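Local structure of oxidoreductase (Azotobacter vinelandii, 7D5M) at residues K6-W14 against Y337-D345; V192-L203 against R237-T246. The protein binds NAD+ and is probably an NAD-dependent oxidoreductase related to inositol dehydrogenase, of the Gfo/Idh/MocA family. All coordinates share one frame; numbering follows the deposited sequence.

Contact 1. Residues K6-W14 against Y337-D345; sequences KRIAQPIRW and YYRFAMAMD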
loop_
_atom_site.group_PDB
_atom_site.type_symbol
_atom_site.label_atom_id
_atom_site.label_comp_id
_atom_site.label_asym_id
_atom_site.label_seq_id
_atom_site.Cartn_x
_atom_site.Cartn_y
_atom_site.Cartn_z
ATOM N N LYS A 6 -11.636 34.969 -12.842
ATOM C CA LYS A 6 -10.350 35.621 -13.189
ATOM C C LYS A 6 -9.674 36.129 -11.910
ATOM O O LYS A 6 -10.358 36.542 -10.961
ATOM C CB LYS A 6 -10.542 36.721 -14.232
ATOM C CG LYS A 6 -11.338 37.931 -13.787
ATOM C CD LYS A 6 -11.409 38.995 -14.881
ATOM C CE LYS A 6 -12.171 38.545 -16.106
ATOM N NZ LYS A 6 -11.930 39.445 -17.258
ATOM N N ARG A 7 -8.350 36.081 -11.888
ATOM C CA ARG A 7 -7.528 36.593 -10.766
ATOM C C ARG A 7 -6.848 37.904 -11.143
ATOM O O ARG A 7 -6.365 38.574 -10.244
ATOM C CB ARG A 7 -6.450 35.570 -10.465
ATOM C CG ARG A 7 -7.024 34.187 -10.255
ATOM C CD ARG A 7 -6.140 33.587 -9.218
ATOM N NE ARG A 7 -6.490 32.218 -8.926
ATOM C CZ ARG A 7 -6.734 31.771 -7.709
ATOM N NH1 ARG A 7 -6.664 32.586 -6.662
ATOM N NH2 ARG A 7 -7.041 30.503 -7.553
ATOM N N ILE A 8 -6.753 38.174 -12.438
ATOM C CA ILE A 8 -6.222 39.436 -13.012
ATOM C C ILE A 8 -7.224 39.858 -14.085
ATOM O O ILE A 8 -7.982 38.978 -14.545
ATOM C CB ILE A 8 -4.786 39.229 -13.540
ATOM C CG1 ILE A 8 -4.730 38.230 -14.699
ATOM C CG2 ILE A 8 -3.868 38.795 -12.404
ATOM C CD1 ILE A 8 -3.372 38.133 -15.353
ATOM N N ALA A 9 -7.247 41.148 -14.435
ATOM C CA ALA A 9 -8.266 41.774 -15.314
ATOM C C ALA A 9 -8.260 41.117 -16.696
ATOM O O ALA A 9 -9.357 40.852 -17.237
ATOM C CB ALA A 9 -8.016 43.254 -15.434
ATOM N N GLN A 10 -7.071 40.890 -17.261
ATOM C CA GLN A 10 -6.916 40.267 -18.599
ATOM C C GLN A 10 -5.790 39.245 -18.550
ATOM O O GLN A 10 -4.819 39.431 -17.819
ATOM C CB GLN A 10 -6.559 41.297 -19.670
ATOM C CG GLN A 10 -7.608 42.385 -19.847
ATOM C CD GLN A 10 -8.895 41.898 -20.464
ATOM O OE1 GLN A 10 -8.956 40.866 -21.131
ATOM N NE2 GLN A 10 -9.957 42.656 -20.238
ATOM N N PRO A 11 -5.864 38.174 -19.365
ATOM C CA PRO A 11 -4.770 37.211 -19.447
ATOM C C PRO A 11 -3.479 37.899 -19.900
ATOM O O PRO A 11 -3.531 38.773 -20.776
ATOM C CB PRO A 11 -5.256 36.190 -20.486
ATOM C CG PRO A 11 -6.759 36.324 -20.436
ATOM C CD PRO A 11 -6.979 37.807 -20.249
ATOM N N ILE A 12 -2.364 37.514 -19.286
ATOM C CA ILE A 12 -1.007 37.991 -19.678
ATOM C C ILE A 12 -0.783 37.581 -21.141
ATOM O O ILE A 12 -0.957 36.388 -21.476
ATOM C CB ILE A 12 0.086 37.411 -18.757
ATOM C CG1 ILE A 12 -0.127 37.715 -17.266
ATOM C CG2 ILE A 12 1.467 37.852 -19.230
ATOM C CD1 ILE A 12 -0.081 39.167 -16.888
ATOM N N ARG A 13 -0.388 38.517 -21.998
ATOM C CA ARG A 13 -0.050 38.200 -23.406
ATOM C C ARG A 13 1.272 37.423 -23.400
ATOM O O ARG A 13 2.262 37.922 -22.820
ATOM C CB ARG A 13 -0.021 39.482 -24.243
ATOM C CG ARG A 13 -1.371 40.185 -24.311
ATOM C CD ARG A 13 -1.359 41.384 -25.242
ATOM N NE ARG A 13 -0.323 42.360 -24.937
ATOM C CZ ARG A 13 -0.442 43.402 -24.111
ATOM N NH1 ARG A 13 -1.566 43.631 -23.453
ATOM N NH2 ARG A 13 0.582 44.211 -23.929
ATOM N N TRP A 14 1.278 36.233 -23.993
ATOM C CA TRP A 14 2.288 35.190 -23.686
ATOM C C TRP A 14 2.822 34.505 -24.945
ATOM O O TRP A 14 2.073 34.291 -25.917
ATOM C CB TRP A 14 1.658 34.208 -22.695
ATOM C CG TRP A 14 2.525 33.095 -22.200
ATOM C CD1 TRP A 14 3.673 33.179 -21.462
ATOM C CD2 TRP A 14 2.222 31.695 -22.319
ATOM N NE1 TRP A 14 4.124 31.918 -21.155
ATOM C CE2 TRP A 14 3.248 30.990 -21.664
ATOM C CE3 TRP A 14 1.196 30.976 -22.943
ATOM C CZ2 TRP A 14 3.273 29.593 -21.626
ATOM C CZ3 TRP A 14 1.217 29.599 -22.896
ATOM C CH2 TRP A 14 2.239 28.923 -22.240
ATOM N N TYR A 337 1.324 28.563 -12.146
ATOM C CA TYR A 337 1.162 29.481 -13.302
ATOM C C TYR A 337 0.177 30.606 -12.946
ATOM O O TYR A 337 0.417 31.745 -13.384
ATOM C CB TYR A 337 0.806 28.723 -14.587
ATOM C CG TYR A 337 1.960 28.592 -15.553
ATOM C CD1 TYR A 337 2.276 29.632 -16.411
ATOM C CD2 TYR A 337 2.754 27.455 -15.614
ATOM C CE1 TYR A 337 3.324 29.547 -17.310
ATOM C CE2 TYR A 337 3.810 27.352 -16.510
ATOM C CZ TYR A 337 4.100 28.406 -17.365
ATOM O OH TYR A 337 5.128 28.341 -18.271
ATOM N N TYR A 338 -0.891 30.361 -12.178
ATOM C CA TYR A 338 -1.810 31.484 -11.840
ATOM C C TYR A 338 -1.064 32.438 -10.904
ATOM O O TYR A 338 -1.287 33.647 -11.010
ATOM C CB TYR A 338 -3.177 31.047 -11.303
ATOM C CG TYR A 338 -3.248 30.839 -9.813
ATOM C CD1 TYR A 338 -3.208 31.909 -8.932
ATOM C CD2 TYR A 338 -3.393 29.568 -9.281
ATOM C CE1 TYR A 338 -3.253 31.720 -7.561
ATOM C CE2 TYR A 338 -3.453 29.363 -7.910
ATOM C CZ TYR A 338 -3.389 30.442 -7.046
ATOM O OH TYR A 338 -3.446 30.252 -5.696
ATOM N N ARG A 339 -0.181 31.923 -10.041
ATOM C CA ARG A 339 0.619 32.784 -9.132
ATOM C C ARG A 339 1.611 33.596 -9.968
ATOM O O ARG A 339 1.810 34.803 -9.676
ATOM C CB ARG A 339 1.315 31.951 -8.058
ATOM C CG ARG A 339 0.358 31.381 -7.022
ATOM C CD ARG A 339 1.148 30.544 -6.036
ATOM N NE ARG A 339 0.404 30.178 -4.840
ATOM C CZ ARG A 339 -0.538 29.253 -4.782
ATOM N NH1 ARG A 339 -0.902 28.611 -5.882
ATOM N NH2 ARG A 339 -1.128 28.984 -3.627
ATOM N N PHE A 340 2.244 32.968 -10.959
ATOM C CA PHE A 340 3.135 33.689 -11.903
ATOM C C PHE A 340 2.363 34.863 -12.522
ATOM O O PHE A 340 2.899 35.991 -12.522
ATOM C CB PHE A 340 3.697 32.783 -12.998
ATOM C CG PHE A 340 4.585 31.654 -12.540
ATOM C CD1 PHE A 340 5.321 31.744 -11.372
ATOM C CD2 PHE A 340 4.706 30.507 -13.305
ATOM C CE1 PHE A 340 6.142 30.705 -10.962
ATOM C CE2 PHE A 340 5.534 29.470 -12.898
ATOM C CZ PHE A 340 6.256 29.574 -11.728
ATOM N N ALA A 341 1.156 34.620 -13.040
ATOM C CA ALA A 341 0.318 35.650 -13.696
ATOM C C ALA A 341 -0.016 36.756 -12.683
ATOM O O ALA A 341 0.116 37.942 -13.018
ATOM C CB ALA A 341 -0.928 35.025 -14.282
ATOM N N MET A 342 -0.439 36.401 -11.474
ATOM C CA MET A 342 -0.772 37.429 -10.446
ATOM C C MET A 342 0.465 38.282 -10.130
ATOM O O MET A 342 0.311 39.509 -9.970
ATOM C CB MET A 342 -1.299 36.786 -9.164
ATOM C CG MET A 342 -2.673 36.185 -9.352
ATOM S SD MET A 342 -3.300 35.416 -7.847
ATOM C CE MET A 342 -3.839 36.857 -6.930
ATOM N N ALA A 343 1.652 37.671 -10.038
ATOM C CA ALA A 343 2.908 38.372 -9.685
ATOM C C ALA A 343 3.283 39.338 -10.813
ATOM O O ALA A 343 3.680 40.491 -10.527
ATOM C CB ALA A 343 4.010 37.368 -9.419
ATOM N N MET A 344 3.164 38.890 -12.061
ATOM C CA MET A 344 3.499 39.703 -13.253
ATOM C C MET A 344 2.550 40.904 -13.310
ATOM O O MET A 344 3.032 42.055 -13.462
ATOM C CB MET A 344 3.375 38.866 -14.524
ATOM C CG MET A 344 4.433 37.790 -14.599
ATOM S SD MET A 344 4.148 36.692 -15.990
ATOM C CE MET A 344 5.414 35.459 -15.679
ATOM N N ASP A 345 1.253 40.648 -13.165
ATOM C CA ASP A 345 0.201 41.698 -13.195
ATOM C C ASP A 345 0.420 42.667 -12.026
ATOM O O ASP A 345 0.347 43.891 -12.279
ATOM C CB ASP A 345 -1.198 41.084 -13.154
ATOM C CG ASP A 345 -2.290 42.134 -13.084
ATOM O OD1 ASP A 345 -2.517 42.805 -14.102
ATOM O OD2 ASP A 345 -2.860 42.288 -11.997
HETATM O O HOH W 1 -5.564 32.108 -3.830
HETATM O O HOH W 2 -5.460 43.019 -12.867
HETATM O O HOH W 3 -4.510 42.331 -16.291
#
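Arg-7 and Tyr-338 meet flat against each other, and their torsions explain how. Tyr-338 has its CG tucked between its own backbone N and carbonyl carbon (chi1 88°), while the Arg-7 chain kinks at its second torsion and runs straight on to NE, the last torsion turning the guanidinium flat to the ring. The two planes lie 9° apart, with CZ of Arg-7 3.7 Å from the Tyr-338 ring centroid, a cation-pi stack in which NE sits over CD1 at 3.3 Å. The hydroxyl of that ring is held by Asp-318, and a water bridges it weakly to NH1 of Arg-7. Met-342 flanks the same pair: its SD lies in the plane of the Tyr-338 ring, at the edge, and touches CD of Arg-7 at 3.6 Å.

One residue further along, Ile-8 lays its CG2 against CB of Asp-345 (3.6 Å); the two side chains run alongside, pointing opposite ways. The Asp-345 carboxylate reaches the 6-14 backbone through two waters: one joins OD2 to the N of Ala-9, the other OD1 to the N of Gln-10, while Arg-349 forms a salt bridge with OD2. Deeper in, Ala-341 offers its CB to both CD1 of Ile-8 and CG1 of Ile-12, each 4.1 Å away, and CD1 of Ile-12 also touches CB of Met-344. At the far end, CZ2 of Trp-14 comes within 4.0 Å of the Tyr-337 hydroxyl; Ser-89 hydrogen-bonds both that hydroxyl and Trp-14 NE1.

Strand 12-16 belongs to the parallel NAD-binding sheet; the axes of 12-14 and 337-345 pass 10.2 Å apart, their directions 112° apart. The contact thus packs a late helix of the chain against the N-terminal Rossmann fold, as in the two-domain Gfo/Idh/MocA enzymes.

Contact 2. Residues V192-L203 against R237-T246; sequences VDPRLAGPSYVL and RAPLEDNAYT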
loop_
_atom_site.group_PDB
_atom_site.type_symbol
_atom_site.label_atom_id
_atom_site.label_comp_id
_atom_site.label_asym_id
_atom_site.label_seq_id
_atom_site.Cartn_x
_atom_site.Cartn_y
_atom_site.Cartn_z
ATOM N N VAL A 192 22.569 13.987 -21.704
ATOM C CA VAL A 192 23.870 13.331 -21.365
ATOM C C VAL A 192 25.007 13.944 -22.200
ATOM O O VAL A 192 26.099 13.326 -22.257
ATOM C CB VAL A 192 23.798 11.797 -21.504
ATOM C CG1 VAL A 192 22.684 11.212 -20.642
ATOM C CG2 VAL A 192 23.667 11.347 -22.949
ATOM N N ASP A 193 24.790 15.136 -22.774
ATOM C CA ASP A 193 25.823 15.916 -23.510
ATOM C C ASP A 193 26.187 17.151 -22.680
ATOM O O ASP A 193 25.373 18.065 -22.513
ATOM C CB ASP A 193 25.326 16.247 -24.921
ATOM C CG ASP A 193 26.367 16.883 -25.829
ATOM O OD1 ASP A 193 27.364 17.426 -25.301
ATOM O OD2 ASP A 193 26.170 16.831 -27.063
ATOM N N PRO A 194 27.419 17.231 -22.119
ATOM C CA PRO A 194 27.787 18.353 -21.253
ATOM C C PRO A 194 27.704 19.706 -21.978
ATOM O O PRO A 194 27.368 20.682 -21.326
ATOM C CB PRO A 194 29.232 18.076 -20.800
ATOM C CG PRO A 194 29.535 16.644 -21.225
ATOM C CD PRO A 194 28.519 16.264 -22.284
ATOM N N ARG A 195 27.978 19.724 -23.289
ATOM C CA ARG A 195 27.907 20.938 -24.152
ATOM C C ARG A 195 26.487 21.531 -24.101
ATOM O O ARG A 195 26.369 22.771 -24.038
ATOM C CB ARG A 195 28.298 20.604 -25.598
ATOM C CG ARG A 195 29.718 20.079 -25.775
ATOM C CD ARG A 195 30.014 19.762 -27.233
ATOM N NE ARG A 195 30.065 20.952 -28.081
ATOM C CZ ARG A 195 30.164 20.944 -29.415
ATOM N NH1 ARG A 195 30.213 19.800 -30.080
ATOM N NH2 ARG A 195 30.212 22.086 -30.083
ATOM N N LEU A 196 25.457 20.676 -24.113
ATOM C CA LEU A 196 24.026 21.070 -24.250
ATOM C C LEU A 196 23.315 21.027 -22.893
ATOM O O LEU A 196 22.343 21.799 -22.727
ATOM C CB LEU A 196 23.323 20.118 -25.225
ATOM C CG LEU A 196 23.909 20.027 -26.634
ATOM C CD1 LEU A 196 23.175 18.963 -27.439
ATOM C CD2 LEU A 196 23.851 21.368 -27.350
ATOM N N ALA A 197 23.725 20.119 -21.999
ATOM C CA ALA A 197 23.074 19.839 -20.693
ATOM C C ALA A 197 23.798 20.572 -19.560
ATOM O O ALA A 197 23.093 21.053 -18.634
ATOM C CB ALA A 197 23.045 18.351 -20.432
ATOM N N GLY A 198 25.135 20.633 -19.621
ATOM C CA GLY A 198 25.985 21.306 -18.622
ATOM C C GLY A 198 26.789 20.309 -17.793
ATOM O O GLY A 198 27.176 19.252 -18.290
ATOM N N PRO A 199 27.087 20.640 -16.515
ATOM C CA PRO A 199 28.035 19.877 -15.700
ATOM C C PRO A 199 27.494 18.596 -15.048
ATOM O O PRO A 199 28.270 17.825 -14.490
ATOM C CB PRO A 199 28.419 20.863 -14.583
ATOM C CG PRO A 199 27.247 21.813 -14.463
ATOM C CD PRO A 199 26.581 21.833 -15.822
ATOM N N SER A 200 26.182 18.389 -15.096
ATOM C CA SER A 200 25.567 17.216 -14.432
ATOM C C SER A 200 24.406 16.689 -15.264
ATOM O O SER A 200 23.861 17.435 -16.111
ATOM C CB SER A 200 25.165 17.560 -13.024
ATOM O OG SER A 200 23.771 17.757 -12.917
ATOM N N TYR A 201 24.036 15.433 -15.036
ATOM C CA TYR A 201 22.767 14.886 -15.561
ATOM C C TYR A 201 21.770 14.811 -14.393
ATOM O O TYR A 201 21.049 15.803 -14.197
ATOM C CB TYR A 201 22.977 13.593 -16.358
ATOM C CG TYR A 201 21.670 12.901 -16.646
ATOM C CD1 TYR A 201 20.508 13.639 -16.823
ATOM C CD2 TYR A 201 21.573 11.520 -16.704
ATOM C CE1 TYR A 201 19.289 13.024 -17.046
ATOM C CE2 TYR A 201 20.363 10.890 -16.948
ATOM C CZ TYR A 201 19.217 11.645 -17.115
ATOM O OH TYR A 201 18.011 11.032 -17.317
ATOM N N VAL A 202 21.720 13.720 -13.623
ATOM C CA VAL A 202 20.572 13.504 -12.684
ATOM C C VAL A 202 20.561 14.513 -11.523
ATOM O O VAL A 202 19.455 14.787 -11.023
ATOM C CB VAL A 202 20.454 12.053 -12.178
ATOM C CG1 VAL A 202 20.089 11.121 -13.325
ATOM C CG2 VAL A 202 21.675 11.574 -11.413
ATOM N N LEU A 203 21.699 15.048 -11.071
ATOM C CA LEU A 203 21.690 16.042 -9.959
ATOM C C LEU A 203 20.783 17.208 -10.362
ATOM O O LEU A 203 19.862 17.567 -9.595
ATOM C CB LEU A 203 23.116 16.524 -9.689
ATOM C CG LEU A 203 24.016 15.512 -8.982
ATOM C CD1 LEU A 203 25.480 15.906 -9.139
ATOM C CD2 LEU A 203 23.640 15.371 -7.520
ATOM N N ARG A 237 27.995 7.860 -20.589
ATOM C CA ARG A 237 27.482 9.167 -20.091
ATOM C C ARG A 237 28.591 9.962 -19.392
ATOM O O ARG A 237 28.459 11.196 -19.306
ATOM C CB ARG A 237 26.294 8.951 -19.152
ATOM C CG ARG A 237 25.097 8.329 -19.850
ATOM C CD ARG A 237 23.950 7.985 -18.917
ATOM N NE ARG A 237 22.892 7.357 -19.688
ATOM C CZ ARG A 237 21.962 6.526 -19.217
ATOM N NH1 ARG A 237 21.921 6.200 -17.932
ATOM N NH2 ARG A 237 21.079 6.012 -20.054
ATOM N N ALA A 238 29.646 9.297 -18.912
ATOM C CA ALA A 238 30.763 9.940 -18.187
ATOM C C ALA A 238 31.246 11.145 -18.993
ATOM O O ALA A 238 31.383 11.045 -20.209
ATOM C CB ALA A 238 31.876 8.947 -17.946
ATOM N N PRO A 239 31.529 12.304 -18.359
ATOM C CA PRO A 239 31.503 12.450 -16.898
ATOM C C PRO A 239 30.145 12.746 -16.231
ATOM O O PRO A 239 30.131 12.932 -15.016
ATOM C CB PRO A 239 32.401 13.682 -16.707
ATOM C CG PRO A 239 32.058 14.535 -17.898
ATOM C CD PRO A 239 31.964 13.541 -19.036
ATOM N N LEU A 240 29.052 12.801 -17.004
ATOM C CA LEU A 240 27.704 13.118 -16.466
ATOM C C LEU A 240 27.168 11.875 -15.751
ATOM O O LEU A 240 27.300 10.761 -16.297
ATOM C CB LEU A 240 26.770 13.595 -17.580
ATOM C CG LEU A 240 26.837 15.095 -17.888
ATOM C CD1 LEU A 240 28.265 15.585 -17.952
ATOM C CD2 LEU A 240 26.091 15.431 -19.168
ATOM N N GLU A 241 26.627 12.086 -14.556
ATOM C CA GLU A 241 26.192 11.025 -13.615
ATOM C C GLU A 241 24.738 10.620 -13.887
ATOM O O GLU A 241 23.894 11.508 -14.086
ATOM C CB GLU A 241 26.409 11.496 -12.173
ATOM C CG GLU A 241 25.375 12.473 -11.619
ATOM C CD GLU A 241 25.301 13.850 -12.252
ATOM O OE1 GLU A 241 26.288 14.281 -12.885
ATOM O OE2 GLU A 241 24.251 14.497 -12.105
ATOM N N ASP A 242 24.444 9.318 -13.829
ATOM C CA ASP A 242 23.050 8.805 -13.874
ATOM C C ASP A 242 22.630 8.321 -12.484
ATOM O O ASP A 242 21.501 7.809 -12.355
ATOM C CB ASP A 242 22.860 7.749 -14.963
ATOM C CG ASP A 242 23.880 6.624 -14.955
ATOM O OD1 ASP A 242 24.532 6.417 -13.916
ATOM O OD2 ASP A 242 24.006 5.962 -15.994
ATOM N N ASN A 243 23.484 8.525 -11.483
ATOM C CA ASN A 243 23.189 8.180 -10.073
ATOM C C ASN A 243 24.048 9.063 -9.182
ATOM O O ASN A 243 25.215 9.298 -9.545
ATOM C CB ASN A 243 23.460 6.701 -9.814
ATOM C CG ASN A 243 22.840 6.243 -8.515
ATOM O OD1 ASN A 243 21.619 6.138 -8.425
ATOM N ND2 ASN A 243 23.666 5.994 -7.510
ATOM N N ALA A 244 23.516 9.539 -8.063
ATOM C CA ALA A 244 24.319 10.332 -7.117
ATOM C C ALA A 244 23.737 10.269 -5.707
ATOM O O ALA A 244 22.498 10.144 -5.539
ATOM C CB ALA A 244 24.431 11.747 -7.615
ATOM N N TYR A 245 24.639 10.337 -4.737
ATOM C CA TYR A 245 24.337 10.473 -3.298
ATOM C C TYR A 245 24.885 11.809 -2.830
ATOM O O TYR A 245 26.112 12.016 -2.908
ATOM C CB TYR A 245 24.968 9.338 -2.494
ATOM C CG TYR A 245 24.616 7.990 -3.048
ATOM C CD1 TYR A 245 23.434 7.367 -2.686
ATOM C CD2 TYR A 245 25.446 7.354 -3.959
ATOM C CE1 TYR A 245 23.089 6.134 -3.211
ATOM C CE2 TYR A 245 25.110 6.130 -4.500
ATOM C CZ TYR A 245 23.933 5.512 -4.115
ATOM O OH TYR A 245 23.592 4.307 -4.655
ATOM N N THR A 246 24.010 12.666 -2.318
ATOM C CA THR A 246 24.418 13.941 -1.695
ATOM C C THR A 246 24.079 13.894 -0.212
ATOM O O THR A 246 22.894 13.773 0.134
ATOM C CB THR A 246 23.783 15.153 -2.372
ATOM O OG1 THR A 246 24.060 15.040 -3.764
ATOM C CG2 THR A 246 24.324 16.446 -1.797
HETATM O O HOH W 4 28.699 13.030 -21.221
#
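Arg-237 starts the second segment by laying its aliphatic CG against CG1 of Val-192 (3.8 Å); its guanidinium turns to Asp-242 and to Glu-182, in salt bridges. After the cis peptide before Pro-239, Leu-240 fits against helix 194-197 and the residues around it: CD1 meets CG of Pro-194 at 3.7 Å, and CD2 packs on the carbonyl carbon of Val-192. Glu-241 folds back, its chain bent at chi2 (-66°), to bring OE2 to Leu-203 N at 2.8 Å in a nearly straight bond (172°). Tyr-201 N gives weak bonds to both carboxylate oxygens, OE1 forms a salt bridge with Arg-230, and the backbone O of Glu-241 takes Val-202 N; carboxylate and backbone O together thus take amide N-H groups at the start of helix 202-217, which lies beside the large sheet of the C-terminal alpha/beta domain. Replacing Glu-241 with an alanine would probably leave Leu-203 N without its acceptor and Arg-230 without its carboxylate partner. At Asp-242 and Asn-243, which form a classic beta bulge opposite Gln-231, CG2 of Val-202 packs on the backbone, 3.5 Å from N of Asn-243. Ala-244 then receives CD2 of Leu-203, which also touches Thr-246 OG1.

The two contacts lie on opposite sides of the chain's centre, their own centres 35 Å apart and their nearest atoms about 18 Å apart. Along the chain, both segments of contact 2 fall between those of contact 1: 6-14 comes first, then 192-203 and 237-246, and finally 337-345. They share no helix or strand. Contact 1 joins the parallel Rossmann sheet to helix 329-349, whereas contact 2 sits wholly within the C-terminal alpha/beta domain, at strand 243-250 of the mixed sheet. Both have neighbours in the NAD-binding site, Thr-141 beside Tyr-337 and Trp-190 beside Ala-197; the side chains of Tyr-337 and Ala-197 lie about 9 and 8 Å from NAD, near it but not touching.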